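Long-range contacts in cysteine synthase 3 (Entamoeba histolytica, PDB 6KR5), which catalyses, as an O-acetylserine sulfhydrylase, the pyridoxal-phosphate-dependent replacement of the acetate of O-acetylserine by sulfide to give cysteine: residues D261-M265 with V330-L334; R60-I65 with D164-H169. All coordinates share one frame; numbering follows the deposited sequence.

In the fold
From the N terminus, the chain first supplies helix 58-72 to contact 2, then runs through the four-stranded parallel sheet and its helices before residues 164-169 return to pack on that helix, closing a loop of 98 residues. The strands 186-190, 212-218 and 253-257 of the larger sheet follow, and helix 259-273 then opens contact 1, which helix 327-335 closes after 64 intervening residues. The two loops neither nest nor cross; they lie in series, on opposite sides of the chain's centre, with nearest atoms about 19 Å apart. Contact 2 is buried close to the cofactor, whereas contact 1 ties the last helix, 327-335, to helix 259-273, which follows strand 253-257 at the edge of the larger sheet.

Contact 1 (D261-M265 with V330-L334); sequences DAWKM and VLDSL
Leu-334 pushes its two methyl groups against helix 261-265, where each finds a different neighbour. CD2 sits 3.5 Å from Lys-264 CE, a tight carbon contact, and also 4.0 Å from Asp-261 CB; CD1 lies 4.0 Å from Met-265 SD. The leucine and lysine side chains run past each other in opposite directions, so the apolar part of the lysine serves as packing surface. Its chain leaves with CG anti to the backbone N (chi1 -176°) and bends at chi3 (70°), which brings the ammonium group to the serine one residue before the leucine. There Lys-264 NZ donates to Ser-333 OG over 3.0 Å. That hydroxyl in turn donates to the carbonyl of its own helix, with Ser-333 OG 2.8 Å from Val-330 O, so the hydroxyl donates within its helix and accepts from the lysine. Beside this polar link, Val-330 CG1 touches the base of the lysine chain, and Met-265 CE reaches Leu-331 CD2 at 4.3 Å. A water joins the other end, donating to Asp-261 OD2 and to Leu-334 O.

Helix 279-292 packs on the same helix as Lys-264, Ala-283 against Ala-262, which points away from the contact, and Leu-289 against Met-265; on the far helix, Asp-332 is anchored through its carboxylate to His-35. The short segments run nearly antiparallel, at 152°, with axes 10.9 Å apart, a spacing bridged by long side chains. This is peripheral helix-on-helix packing in a fold-type II pyridoxal-phosphate enzyme, about 14 Å from the cofactor at Met-265.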
loop_
_atom_site.group_PDB
_atom_site.type_symbol
_atom_site.label_atom_id
_atom_site.label_comp_id
_atom_site.label_asym_id
_atom_site.label_seq_id
_atom_site.Cartn_x
_atom_site.Cartn_y
_atom_site.Cartn_z
ATOM N N ASP B 261 -14.746 -19.611 -1.777
ATOM C CA ASP B 261 -15.515 -18.512 -2.353
ATOM C C ASP B 261 -14.874 -17.167 -2.031
ATOM O O ASP B 261 -14.867 -16.257 -2.870
ATOM C CB ASP B 261 -16.958 -18.546 -1.845
ATOM C CG ASP B 261 -17.749 -19.723 -2.382
ATOM O OD1 ASP B 261 -17.218 -20.465 -3.241
ATOM O OD2 ASP B 261 -18.912 -19.904 -1.937
ATOM N N ALA B 262 -14.333 -17.019 -0.817
ATOM C CA ALA B 262 -13.626 -15.783 -0.489
ATOM C C ALA B 262 -12.461 -15.547 -1.443
ATOM O O ALA B 262 -12.248 -14.423 -1.920
ATOM C CB ALA B 262 -13.139 -15.837 0.965
ATOM N N TRP B 263 -11.690 -16.594 -1.731
ATOM C CA TRP B 263 -10.554 -16.451 -2.631
ATOM C C TRP B 263 -11.015 -16.133 -4.045
ATOM O O TRP B 263 -10.448 -15.262 -4.711
ATOM C CB TRP B 263 -9.721 -17.721 -2.651
ATOM C CG TRP B 263 -9.089 -18.076 -1.368
ATOM C CD1 TRP B 263 -8.898 -17.270 -0.274
ATOM C CD2 TRP B 263 -8.538 -19.349 -1.035
ATOM N NE1 TRP B 263 -8.260 -17.982 0.725
ATOM C CE2 TRP B 263 -8.031 -19.257 0.280
ATOM C CE3 TRP B 263 -8.442 -20.568 -1.715
ATOM C CZ2 TRP B 263 -7.414 -20.331 0.913
ATOM C CZ3 TRP B 263 -7.837 -21.635 -1.082
ATOM C CH2 TRP B 263 -7.336 -21.510 0.221
ATOM N N LYS B 264 -12.026 -16.866 -4.531
ATOM C CA LYS B 264 -12.551 -16.608 -5.867
ATOM C C LYS B 264 -13.096 -15.185 -5.980
ATOM O O LYS B 264 -12.851 -14.496 -6.977
ATOM C CB LYS B 264 -13.631 -17.635 -6.207
ATOM C CG LYS B 264 -14.172 -17.490 -7.622
ATOM C CD LYS B 264 -14.801 -18.788 -8.128
ATOM C CE LYS B 264 -16.088 -19.097 -7.408
ATOM N NZ LYS B 264 -16.670 -20.422 -7.787
ATOM N N MET B 265 -13.823 -14.722 -4.956
ATOM C CA MET B 265 -14.298 -13.340 -4.958
ATOM C C MET B 265 -13.142 -12.349 -5.049
ATOM O O MET B 265 -13.211 -11.374 -5.810
ATOM C CB MET B 265 -15.130 -13.063 -3.707
ATOM C CG MET B 265 -15.813 -11.708 -3.752
ATOM S SD MET B 265 -17.346 -11.766 -4.725
ATOM C CE MET B 265 -16.868 -10.848 -6.181
ATOM N N VAL B 330 -18.339 -16.546 -13.480
ATOM C CA VAL B 330 -17.804 -16.453 -12.126
ATOM C C VAL B 330 -18.841 -15.865 -11.182
ATOM O O VAL B 330 -19.059 -16.386 -10.084
ATOM C CB VAL B 330 -16.500 -15.634 -12.116
ATOM C CG1 VAL B 330 -16.096 -15.326 -10.684
ATOM C CG2 VAL B 330 -15.399 -16.409 -12.801
ATOM N N LEU B 331 -19.490 -14.768 -11.581
ATOM C CA LEU B 331 -20.463 -14.148 -10.683
ATOM C C LEU B 331 -21.683 -15.040 -10.481
ATOM O O LEU B 331 -22.229 -15.101 -9.377
ATOM C CB LEU B 331 -20.884 -12.781 -11.206
ATOM C CG LEU B 331 -19.788 -11.715 -11.159
ATOM C CD1 LEU B 331 -20.352 -10.395 -11.644
ATOM C CD2 LEU B 331 -19.230 -11.569 -9.754
ATOM N N ASP B 332 -22.128 -15.739 -11.534
ATOM C CA ASP B 332 -23.212 -16.705 -11.361
ATOM C C ASP B 332 -22.839 -17.775 -10.339
ATOM O O ASP B 332 -23.664 -18.157 -9.500
ATOM C CB ASP B 332 -23.560 -17.363 -12.696
ATOM C CG ASP B 332 -24.526 -16.540 -13.533
ATOM O OD1 ASP B 332 -25.128 -15.582 -13.009
ATOM O OD2 ASP B 332 -24.689 -16.867 -14.731
ATOM N N SER B 333 -21.601 -18.276 -10.396
ATOM C CA SER B 333 -21.180 -19.336 -9.481
ATOM C C SER B 333 -21.160 -18.859 -8.034
ATOM O O SER B 333 -21.309 -19.667 -7.109
ATOM C CB SER B 333 -19.804 -19.864 -9.896
ATOM O OG SER B 333 -18.755 -19.054 -9.379
ATOM N N LEU B 334 -21.008 -17.559 -7.824
ATOM C CA LEU B 334 -20.916 -16.985 -6.490
ATOM C C LEU B 334 -22.236 -16.453 -5.967
ATOM O O LEU B 334 -22.474 -16.502 -4.749
ATOM C CB LEU B 334 -19.888 -15.847 -6.487
ATOM C CG LEU B 334 -18.434 -16.272 -6.638
ATOM C CD1 LEU B 334 -17.569 -15.066 -6.930
ATOM C CD2 LEU B 334 -17.980 -16.985 -5.380
HETATM O O HOH W 1 -21.348 -18.132 -2.677
#

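Contact 2 (R60-I65 with D164-H169); sequences RVGFNI and DNTAAH
Asn-64 and Asp-164 hold the two segments together through the one direct hydrogen bond between them. Asn-64 ND2 donates to Asp-164 O over 2.9 Å, almost straight at 174°; the donor lies in the carbonyl plane, on a lone pair, and the oxygen lies in the asparagine's amide plane. The side chain swings out opposite its own backbone nitrogen (chi1 -158°), which carries the amide across to this carbonyl, which receives only a weak bond from Ala-168 N within its own segment. Close packing surrounds the link. The methyl of Ala-168 settles on the helix backbone, its CB 3.5 Å from Arg-60 O, and also meets the CB atoms of Arg-60 and Asn-64. Val-61 lays both methyls over one face of the Asn-165 amide: CG1 is 3.7 Å from Asn-165 CG and CG2 3.5 Å from Asn-165 OD1. The amide nitrogen of Asn-165 is held by Thr-193 and the carbonyl of Gln-159, which fixes the group's rotation. Ile-65 CG1 rests against the peptide joining Asp-164 to Asn-165.

At the two ends water takes over from direct contact. One water accepts from Arg-60 NH1 at 3.0 Å, in the guanidinium plane at its edge, and donates to Ala-168 O; another donates to Ile-65 O and Asp-164 OD2. Salt bridges engage Arg-60 with Glu-49 and Glu-175, and Asp-164 with Arg-74. Contact is sparser at the His-169 ring, which Val-61 CG2 and Arg-60 CD approach obliquely, the former 4.1 Å from His-169 NE2; ND1 of the ring bonds to Thr-172.

His-169, about 4 Å from the cofactor, also touches Thr-196 and Val-200 of helix 195-207. Helix 58-72, which follows strand 43-48, packs on the short helix 163-167 and the start of helix 169-179, which come after strand 154-156 in the chain.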
loop_
_atom_site.group_PDB
_atom_site.type_symbol
_atom_site.label_atom_id
_atom_site.label_comp_id
_atom_site.label_asym_id
_atom_site.label_seq_id
_atom_site.Cartn_x
_atom_site.Cartn_y
_atom_site.Cartn_z
ATOM N N ARG B 60 -4.589 1.287 12.404
ATOM C CA ARG B 60 -5.411 2.041 13.343
ATOM C C ARG B 60 -5.354 1.429 14.726
ATOM O O ARG B 60 -5.314 2.151 15.734
ATOM C CB ARG B 60 -6.863 2.065 12.880
ATOM C CG ARG B 60 -7.121 2.667 11.514
ATOM C CD ARG B 60 -8.607 2.535 11.248
ATOM N NE ARG B 60 -9.015 2.899 9.899
ATOM C CZ ARG B 60 -9.505 4.083 9.550
ATOM N NH1 ARG B 60 -9.617 5.070 10.433
ATOM N NH2 ARG B 60 -9.901 4.280 8.303
ATOM N N VAL B 61 -5.366 0.097 14.777
ATOM C CA VAL B 61 -5.464 -0.641 16.030
ATOM C C VAL B 61 -4.156 -0.548 16.799
ATOM O O VAL B 61 -4.145 -0.251 17.999
ATOM C CB VAL B 61 -5.847 -2.104 15.751
ATOM C CG1 VAL B 61 -5.764 -2.946 17.035
ATOM C CG2 VAL B 61 -7.234 -2.183 15.090
ATOM N N GLY B 62 -3.037 -0.824 16.127
ATOM C CA GLY B 62 -1.754 -0.730 16.807
ATOM C C GLY B 62 -1.479 0.677 17.289
ATOM O O GLY B 62 -0.982 0.881 18.406
ATOM N N PHE B 63 -1.825 1.665 16.465
ATOM C CA PHE B 63 -1.657 3.054 16.864
ATOM C C PHE B 63 -2.473 3.372 18.106
ATOM O O PHE B 63 -1.944 3.914 19.081
ATOM C CB PHE B 63 -2.064 3.992 15.731
ATOM C CG PHE B 63 -2.155 5.421 16.170
ATOM C CD1 PHE B 63 -1.000 6.170 16.341
ATOM C CD2 PHE B 63 -3.376 6.003 16.455
ATOM C CE1 PHE B 63 -1.066 7.488 16.757
ATOM C CE2 PHE B 63 -3.445 7.318 16.883
ATOM C CZ PHE B 63 -2.294 8.053 17.039
ATOM N N ASN B 64 -3.776 3.074 18.090
ATOM C CA ASN B 64 -4.587 3.512 19.224
ATOM C C ASN B 64 -4.303 2.714 20.491
ATOM O O ASN B 64 -4.387 3.271 21.593
ATOM C CB ASN B 64 -6.080 3.457 18.912
ATOM C CG ASN B 64 -6.860 4.376 19.825
ATOM O OD1 ASN B 64 -6.587 5.584 19.864
ATOM N ND2 ASN B 64 -7.783 3.815 20.607
ATOM N N ILE B 65 -3.996 1.418 20.379
ATOM C CA ILE B 65 -3.632 0.647 21.572
ATOM C C ILE B 65 -2.429 1.282 22.261
ATOM O O ILE B 65 -2.426 1.486 23.480
ATOM C CB ILE B 65 -3.367 -0.823 21.191
ATOM C CG1 ILE B 65 -4.703 -1.556 21.007
ATOM C CG2 ILE B 65 -2.494 -1.511 22.234
ATOM C CD1 ILE B 65 -4.568 -2.924 20.431
ATOM N N ASP B 164 -9.202 -0.327 23.437
ATOM C CA ASP B 164 -8.549 0.661 22.587
ATOM C C ASP B 164 -8.420 0.174 21.151
ATOM O O ASP B 164 -8.182 0.982 20.252
ATOM C CB ASP B 164 -7.183 1.029 23.162
ATOM C CG ASP B 164 -7.291 1.615 24.561
ATOM O OD1 ASP B 164 -8.315 2.273 24.847
ATOM O OD2 ASP B 164 -6.365 1.404 25.369
ATOM N N ASN B 165 -8.592 -1.130 20.926
ATOM C CA ASN B 165 -8.794 -1.646 19.572
ATOM C C ASN B 165 -10.117 -1.133 19.012
ATOM O O ASN B 165 -10.147 -0.399 18.016
ATOM C CB ASN B 165 -8.725 -3.184 19.622
ATOM C CG ASN B 165 -9.098 -3.867 18.304
ATOM O OD1 ASN B 165 -9.654 -3.263 17.391
ATOM N ND2 ASN B 165 -8.789 -5.163 18.223
ATOM N N THR B 166 -11.225 -1.485 19.673
ATOM C CA THR B 166 -12.551 -1.036 19.257
ATOM C C THR B 166 -12.615 0.476 19.083
ATOM O O THR B 166 -13.188 0.975 18.105
ATOM C CB THR B 166 -13.556 -1.510 20.308
ATOM O OG1 THR B 166 -13.297 -2.887 20.574
ATOM C CG2 THR B 166 -14.989 -1.338 19.826
ATOM N N ALA B 167 -12.020 1.218 20.019
ATOM C CA ALA B 167 -12.108 2.675 20.017
ATOM C C ALA B 167 -11.425 3.312 18.809
ATOM O O ALA B 167 -11.767 4.441 18.439
ATOM C CB ALA B 167 -11.507 3.228 21.311
ATOM N N ALA B 168 -10.450 2.630 18.194
ATOM C CA ALA B 168 -9.831 3.173 16.983
ATOM C C ALA B 168 -10.860 3.450 15.904
ATOM O O ALA B 168 -10.654 4.317 15.036
ATOM C CB ALA B 168 -8.779 2.207 16.448
ATOM N N HIS B 169 -11.974 2.735 15.941
ATOM C CA HIS B 169 -12.931 2.781 14.854
ATOM C C HIS B 169 -13.968 3.880 15.029
ATOM O O HIS B 169 -14.902 3.973 14.220
ATOM C CB HIS B 169 -13.560 1.408 14.715
ATOM C CG HIS B 169 -12.572 0.390 14.257
ATOM N ND1 HIS B 169 -12.023 0.426 12.993
ATOM C CD2 HIS B 169 -11.981 -0.641 14.901
ATOM C CE1 HIS B 169 -11.165 -0.571 12.864
ATOM N NE2 HIS B 169 -11.122 -1.234 14.008
HETATM O O HOH W 2 -8.979 4.843 13.312
HETATM O O HOH W 3 -4.244 0.058 25.067
#